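Long-range contacts in transcriptional regulator, putative, Mar family (Thermotoga maritima, PDB 2ETH), which probably binds DNA and regulates transcription as a winged-helix protein of the MarR family, with two copies in its assembly: residues 49-54 and 110-115; 89-94 and 101-106. All coordinates share one frame; numbering follows the deposited sequence.

Contact 1: residues 49-54 and 110-115; sequences AFLYVA and EIFGEI
Apolar helix-on-helix packing joins residues 49-54 of helix 44-56 to residues 110-115 of the long helix 106-127, about 8 Å, centre to centre, from the middle of the folded chain, through side chains of Phe50, Leu51, Ala54, Phe112 and Ile115. The two segments are almost perpendicular, crossing at -91°, and their axes come no closer than 11.1 Å, a spacing filled chiefly by Phe112, Phe50 and Leu51. The most intimate meeting is a CH-pi contact: the methyl CB of Ala54 sits over one face of the Phe112 ring, 3.9 Å from its centroid and offset toward the rim. Phe112 reaches that position because its CG lies anti to the backbone N (chi1 -180°), which carries the ring out across the gap. Leu51 meets the same ring with one branch, CD2 approaching Phe112 CE1 at 4.1 Å, the two side chains crossing at about a right angle. In the winged-helix fold of MarR proteins, this is where a helix of the lobe that probably binds DNA rests against the long helix that follows the wing. Phe50 works in the reverse sense, its ring directed at the 110-115 backbone. The edge of that ring meets Ile115, with Phe50 CE2 4.3 Å from Ile115 CD1, while Phe50 CZ stands 4.3 Å from Phe112 CB. Beyond the pair, Leu82 and Leu104 also pack on Phe50, extending the apolar core. Phe19 of the second subunit packs on both Phe112 and Ile115, and Phe23 of that subunit on Leu51, so the crossing itself forms part of the interface between the subunits.

Contact 2: residues 89-94 and 101-106; sequences VREMDP and RVVLTE
The beta hairpin of strands 88-92 and 100-104, the wing of the winged-helix fold, is held here by two antiparallel hydrogen-bonded pairs flanking the non-hydrogen-bonded pair Arg90-Val102. In the first, Val89 N donates to Val103 O at 3.0 Å, and Val103 N returns an almost straight bond to Val89 O, 173° at the hydrogen. In the second, Glu91 N reaches Arg101 O at 2.9 Å and Arg101 N reaches Glu91 O at 3.0 Å. On the face bearing Val89, Glu91 and Val103, one methyl does most of the touching: Val103 CG2 lies 3.6 Å from Val89 CG1 and equally close to Glu91 OE1, whose extended chain crosses the valine at about a right angle. Toward the hairpin's turn, Arg101 runs extended from CG to NE alongside Asp93, and its NH1 forms a salt bridge with Asp93 OD2 at 3.3 Å, at the guanidinium edge, in which the hydrogen bond is weak and bent (122°); the carboxylate and guanidinium planes are 63° apart, so the groups do not meet flat. The other carboxylate oxygen, OD1, accepts a hydrogen bond from Asp96 N within the turn. At the far end Thr105 N-caps helix 106-127, its OG1 bonding Gly108 N and Gly86 O. The opposite face turns to the helices: Arg90 pairs with Glu83 of helix 72-84, and Val102 packs on Val79 of that helix and Ile64 of helix 61-67.

Both contacts belong to one winged-helix domain, and their centres lie 14 Å apart. Along the chain the order is helix 44-56, the two wing strands, then helix 106-127, so the hairpin of contact 2 falls within the sequence interval that contact 1 spans. Strand 100-104 is joined to helix 106-127 by Thr105 alone. The two contacts also touch directly, through Leu104 of the wing and helix 44-56: Leu104 packs on Val53 and Ala54, with Leu104 CD1 3.5 Å from Val53 CG1. Contact 1 lies near the chain centre beside the second subunit, whereas contact 2 is peripheral, an arrangement consistent with a wing available for DNA.

Contact 1: residues 49-54 and 110-115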
loop_
_atom_site.group_PDB
_atom_site.type_symbol
_atom_site.label_atom_id
_atom_site.label_comp_id
_atom_site.label_asym_id
_atom_site.label_seq_id
_atom_site.Cartn_x
_atom_site.Cartn_y
_atom_site.Cartn_z
ATOM N N ALA A 49 0.043 11.060 -0.194
ATOM C CA ALA A 49 0.479 12.466 -0.249
ATOM C C ALA A 49 1.420 12.822 0.923
ATOM O O ALA A 49 2.379 13.561 0.744
ATOM C CB ALA A 49 -0.702 13.416 -0.316
ATOM N N PHE A 50 1.152 12.283 2.106
ATOM C CA PHE A 50 1.989 12.520 3.289
ATOM C C PHE A 50 3.398 11.994 3.040
ATOM O O PHE A 50 4.339 12.738 3.177
ATOM C CB PHE A 50 1.392 11.884 4.574
ATOM C CG PHE A 50 2.294 12.005 5.799
ATOM C CD1 PHE A 50 2.475 13.242 6.444
ATOM C CD2 PHE A 50 2.998 10.892 6.282
ATOM C CE1 PHE A 50 3.321 13.340 7.555
ATOM C CE2 PHE A 50 3.839 10.995 7.385
ATOM C CZ PHE A 50 3.989 12.200 8.035
ATOM N N LEU A 51 3.532 10.736 2.611
ATOM C CA LEU A 51 4.869 10.151 2.302
ATOM C C LEU A 51 5.608 10.858 1.176
ATOM O O LEU A 51 6.839 11.072 1.248
ATOM C CB LEU A 51 4.753 8.673 1.987
ATOM C CG LEU A 51 4.349 7.768 3.165
ATOM C CD1 LEU A 51 3.991 6.359 2.646
ATOM C CD2 LEU A 51 5.493 7.725 4.208
ATOM N N TYR A 52 4.883 11.252 0.150
ATOM C CA TYR A 52 5.498 11.994 -0.938
ATOM C C TYR A 52 6.203 13.205 -0.369
ATOM O O TYR A 52 7.387 13.378 -0.602
ATOM C CB TYR A 52 4.447 12.380 -1.978
ATOM C CG TYR A 52 4.971 13.166 -3.149
ATOM C CD1 TYR A 52 6.098 12.735 -3.832
ATOM C CD2 TYR A 52 4.334 14.332 -3.586
ATOM C CE1 TYR A 52 6.597 13.436 -4.931
ATOM C CE2 TYR A 52 4.818 15.033 -4.675
ATOM C CZ TYR A 52 5.977 14.562 -5.345
ATOM O OH TYR A 52 6.559 15.226 -6.413
ATOM N N VAL A 53 5.513 14.020 0.423
ATOM C CA VAL A 53 6.173 15.169 1.085
ATOM C C VAL A 53 7.217 14.777 2.135
ATOM O O VAL A 53 8.261 15.416 2.233
ATOM C CB VAL A 53 5.104 16.215 1.711
ATOM C CG1 VAL A 53 5.811 17.345 2.534
ATOM C CG2 VAL A 53 4.248 16.808 0.602
ATOM N N ALA A 54 6.933 13.743 2.934
ATOM C CA ALA A 54 7.869 13.299 3.970
ATOM C C ALA A 54 9.142 12.760 3.371
ATOM O O ALA A 54 10.201 12.936 3.958
ATOM C CB ALA A 54 7.225 12.256 4.883
ATOM N N GLU A 110 7.706 13.537 13.403
ATOM C CA GLU A 110 7.782 12.491 14.429
ATOM C C GLU A 110 7.102 11.219 13.923
ATOM O O GLU A 110 7.616 10.133 14.160
ATOM C CB GLU A 110 7.218 12.948 15.796
ATOM N N ILE A 111 5.962 11.346 13.244
ATOM C CA ILE A 111 5.258 10.195 12.706
ATOM C C ILE A 111 6.091 9.575 11.587
ATOM O O ILE A 111 6.199 8.365 11.518
ATOM C CB ILE A 111 3.829 10.529 12.171
ATOM C CG1 ILE A 111 2.882 10.938 13.314
ATOM C CG2 ILE A 111 3.187 9.314 11.487
ATOM C CD1 ILE A 111 2.527 9.827 14.276
ATOM N N PHE A 112 6.691 10.392 10.724
ATOM C CA PHE A 112 7.534 9.846 9.657
ATOM C C PHE A 112 8.745 9.118 10.233
ATOM O O PHE A 112 9.128 8.088 9.724
ATOM C CB PHE A 112 8.022 10.891 8.682
ATOM C CG PHE A 112 8.871 10.319 7.595
ATOM C CD1 PHE A 112 8.371 9.309 6.757
ATOM C CD2 PHE A 112 10.167 10.769 7.401
ATOM C CE1 PHE A 112 9.184 8.725 5.766
ATOM C CE2 PHE A 112 10.968 10.237 6.431
ATOM C CZ PHE A 112 10.483 9.181 5.617
ATOM N N GLY A 113 9.316 9.640 11.313
ATOM C CA GLY A 113 10.393 8.972 12.017
ATOM C C GLY A 113 9.994 7.608 12.549
ATOM O O GLY A 113 10.760 6.660 12.475
ATOM N N GLU A 114 8.789 7.494 13.079
ATOM C CA GLU A 114 8.307 6.197 13.481
ATOM C C GLU A 114 8.165 5.265 12.289
ATOM O O GLU A 114 8.427 4.077 12.386
ATOM C CB GLU A 114 6.946 6.304 14.143
ATOM C CG GLU A 114 6.968 6.923 15.511
ATOM C CD GLU A 114 5.547 7.244 15.988
ATOM O OE1 GLU A 114 4.609 6.600 15.422
ATOM O OE2 GLU A 114 5.368 8.125 16.891
ATOM N N ILE A 115 7.671 5.804 11.191
ATOM C CA ILE A 115 7.403 5.019 10.007
ATOM C C ILE A 115 8.712 4.479 9.408
ATOM O O ILE A 115 8.791 3.324 9.015
ATOM C CB ILE A 115 6.656 5.878 8.971
ATOM C CG1 ILE A 115 5.174 5.953 9.332
ATOM C CG2 ILE A 115 6.803 5.285 7.573
ATOM C CD1 ILE A 115 4.379 6.802 8.336
#

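Contact 2: residues 89-94 and 101-106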
loop_
_atom_site.group_PDB
_atom_site.type_symbol
_atom_site.label_atom_id
_atom_site.label_comp_id
_atom_site.label_asym_id
_atom_site.label_seq_id
_atom_site.Cartn_x
_atom_site.Cartn_y
_atom_site.Cartn_z
ATOM N N VAL A 89 1.264 21.450 7.032
ATOM C CA VAL A 89 0.823 22.815 7.067
ATOM C C VAL A 89 1.293 23.434 5.758
ATOM O O VAL A 89 2.224 22.956 5.193
ATOM C CB VAL A 89 1.384 23.528 8.346
ATOM C CG1 VAL A 89 2.883 23.789 8.254
ATOM C CG2 VAL A 89 0.633 24.760 8.612
ATOM N N ARG A 90 0.591 24.432 5.239
ATOM C CA ARG A 90 0.999 25.145 4.026
ATOM C C ARG A 90 1.742 26.383 4.487
ATOM O O ARG A 90 1.226 27.132 5.286
ATOM C CB ARG A 90 -0.207 25.626 3.204
ATOM C CG ARG A 90 -1.178 24.547 2.769
ATOM C CD ARG A 90 -2.673 25.009 2.965
ATOM N NE ARG A 90 -3.627 24.280 2.112
ATOM C CZ ARG A 90 -4.752 23.680 2.523
ATOM N NH1 ARG A 90 -5.149 23.728 3.791
ATOM N NH2 ARG A 90 -5.512 23.027 1.649
ATOM N N GLU A 91 2.935 26.597 3.966
ATOM C CA GLU A 91 3.792 27.656 4.441
ATOM C C GLU A 91 4.332 28.459 3.312
ATOM O O GLU A 91 4.675 27.933 2.296
ATOM C CB GLU A 91 4.951 27.084 5.255
ATOM C CG GLU A 91 4.616 26.939 6.730
ATOM C CD GLU A 91 5.860 26.804 7.625
ATOM O OE1 GLU A 91 6.950 26.406 7.125
ATOM O OE2 GLU A 91 5.738 27.127 8.832
HETATM N N MSE A 92 4.404 29.762 3.511
HETATM C CA MSE A 92 4.931 30.641 2.491
HETATM C C MSE A 92 6.457 30.484 2.532
HETATM O O MSE A 92 7.030 30.027 3.518
HETATM C CB MSE A 92 4.435 32.088 2.707
HETATM C CG MSE A 92 2.873 32.238 3.015
HETATM SE SE MSE A 92 1.952 33.916 2.511
HETATM C CE MSE A 92 1.324 34.687 4.079
ATOM N N ASP A 93 7.106 30.760 1.421
ATOM C CA ASP A 93 8.561 30.683 1.356
ATOM C C ASP A 93 9.144 31.953 2.005
ATOM O O ASP A 93 8.687 33.072 1.699
ATOM C CB ASP A 93 8.992 30.571 -0.106
ATOM C CG ASP A 93 10.475 30.287 -0.278
ATOM O OD1 ASP A 93 11.322 31.183 0.003
ATOM O OD2 ASP A 93 10.790 29.164 -0.737
ATOM N N PRO A 94 10.135 31.793 2.908
ATOM C CA PRO A 94 10.723 32.954 3.583
ATOM C C PRO A 94 11.352 33.929 2.587
ATOM O O PRO A 94 11.092 35.121 2.645
ATOM C CB PRO A 94 11.795 32.328 4.497
ATOM C CG PRO A 94 12.045 30.986 3.964
ATOM C CD PRO A 94 10.765 30.540 3.345
ATOM N N ARG A 101 4.177 26.095 -0.056
ATOM C CA ARG A 101 4.329 24.658 -0.170
ATOM C C ARG A 101 3.817 23.977 1.052
ATOM O O ARG A 101 3.780 24.569 2.119
ATOM C CB ARG A 101 5.794 24.276 -0.323
ATOM C CG ARG A 101 6.462 24.843 -1.542
ATOM C CD ARG A 101 7.877 24.360 -1.637
ATOM N NE ARG A 101 8.469 24.724 -2.921
ATOM C CZ ARG A 101 9.017 25.892 -3.199
ATOM N NH1 ARG A 101 9.083 26.847 -2.283
ATOM N NH2 ARG A 101 9.520 26.097 -4.394
ATOM N N VAL A 102 3.421 22.720 0.874
ATOM C CA VAL A 102 3.042 21.862 1.957
ATOM C C VAL A 102 4.373 21.379 2.603
ATOM O O VAL A 102 5.257 20.858 1.943
ATOM C CB VAL A 102 2.128 20.692 1.460
ATOM C CG1 VAL A 102 1.525 19.943 2.615
ATOM C CG2 VAL A 102 0.998 21.194 0.599
ATOM N N VAL A 103 4.505 21.587 3.896
ATOM C CA VAL A 103 5.627 21.111 4.658
ATOM C C VAL A 103 5.070 20.299 5.851
ATOM O O VAL A 103 3.935 20.457 6.256
ATOM C CB VAL A 103 6.490 22.289 5.140
ATOM C CG1 VAL A 103 6.999 23.104 3.936
ATOM C CG2 VAL A 103 5.706 23.174 6.118
ATOM N N LEU A 104 5.901 19.444 6.407
ATOM C CA LEU A 104 5.555 18.650 7.589
ATOM C C LEU A 104 5.545 19.520 8.845
ATOM O O LEU A 104 6.348 20.423 8.997
ATOM C CB LEU A 104 6.561 17.475 7.748
ATOM C CG LEU A 104 6.175 16.093 7.170
ATOM C CD1 LEU A 104 5.441 16.119 5.814
ATOM C CD2 LEU A 104 7.382 15.144 7.128
ATOM N N THR A 105 4.631 19.252 9.771
ATOM C CA THR A 105 4.727 19.852 11.096
ATOM C C THR A 105 5.786 19.136 11.898
ATOM O O THR A 105 6.410 18.270 11.405
ATOM C CB THR A 105 3.398 19.788 11.787
ATOM O OG1 THR A 105 2.962 18.411 11.825
ATOM C CG2 THR A 105 2.435 20.674 11.019
ATOM N N GLU A 106 5.991 19.511 13.144
ATOM C CA GLU A 106 6.844 18.762 14.032
ATOM C C GLU A 106 6.332 17.368 14.235
ATOM O O GLU A 106 7.119 16.412 14.279
ATOM C CB GLU A 106 6.922 19.434 15.396
ATOM C CG GLU A 106 7.911 18.720 16.326
ATOM C CD GLU A 106 8.534 19.613 17.360
ATOM O OE1 GLU A 106 8.246 20.827 17.366
ATOM O OE2 GLU A 106 9.349 19.094 18.167
#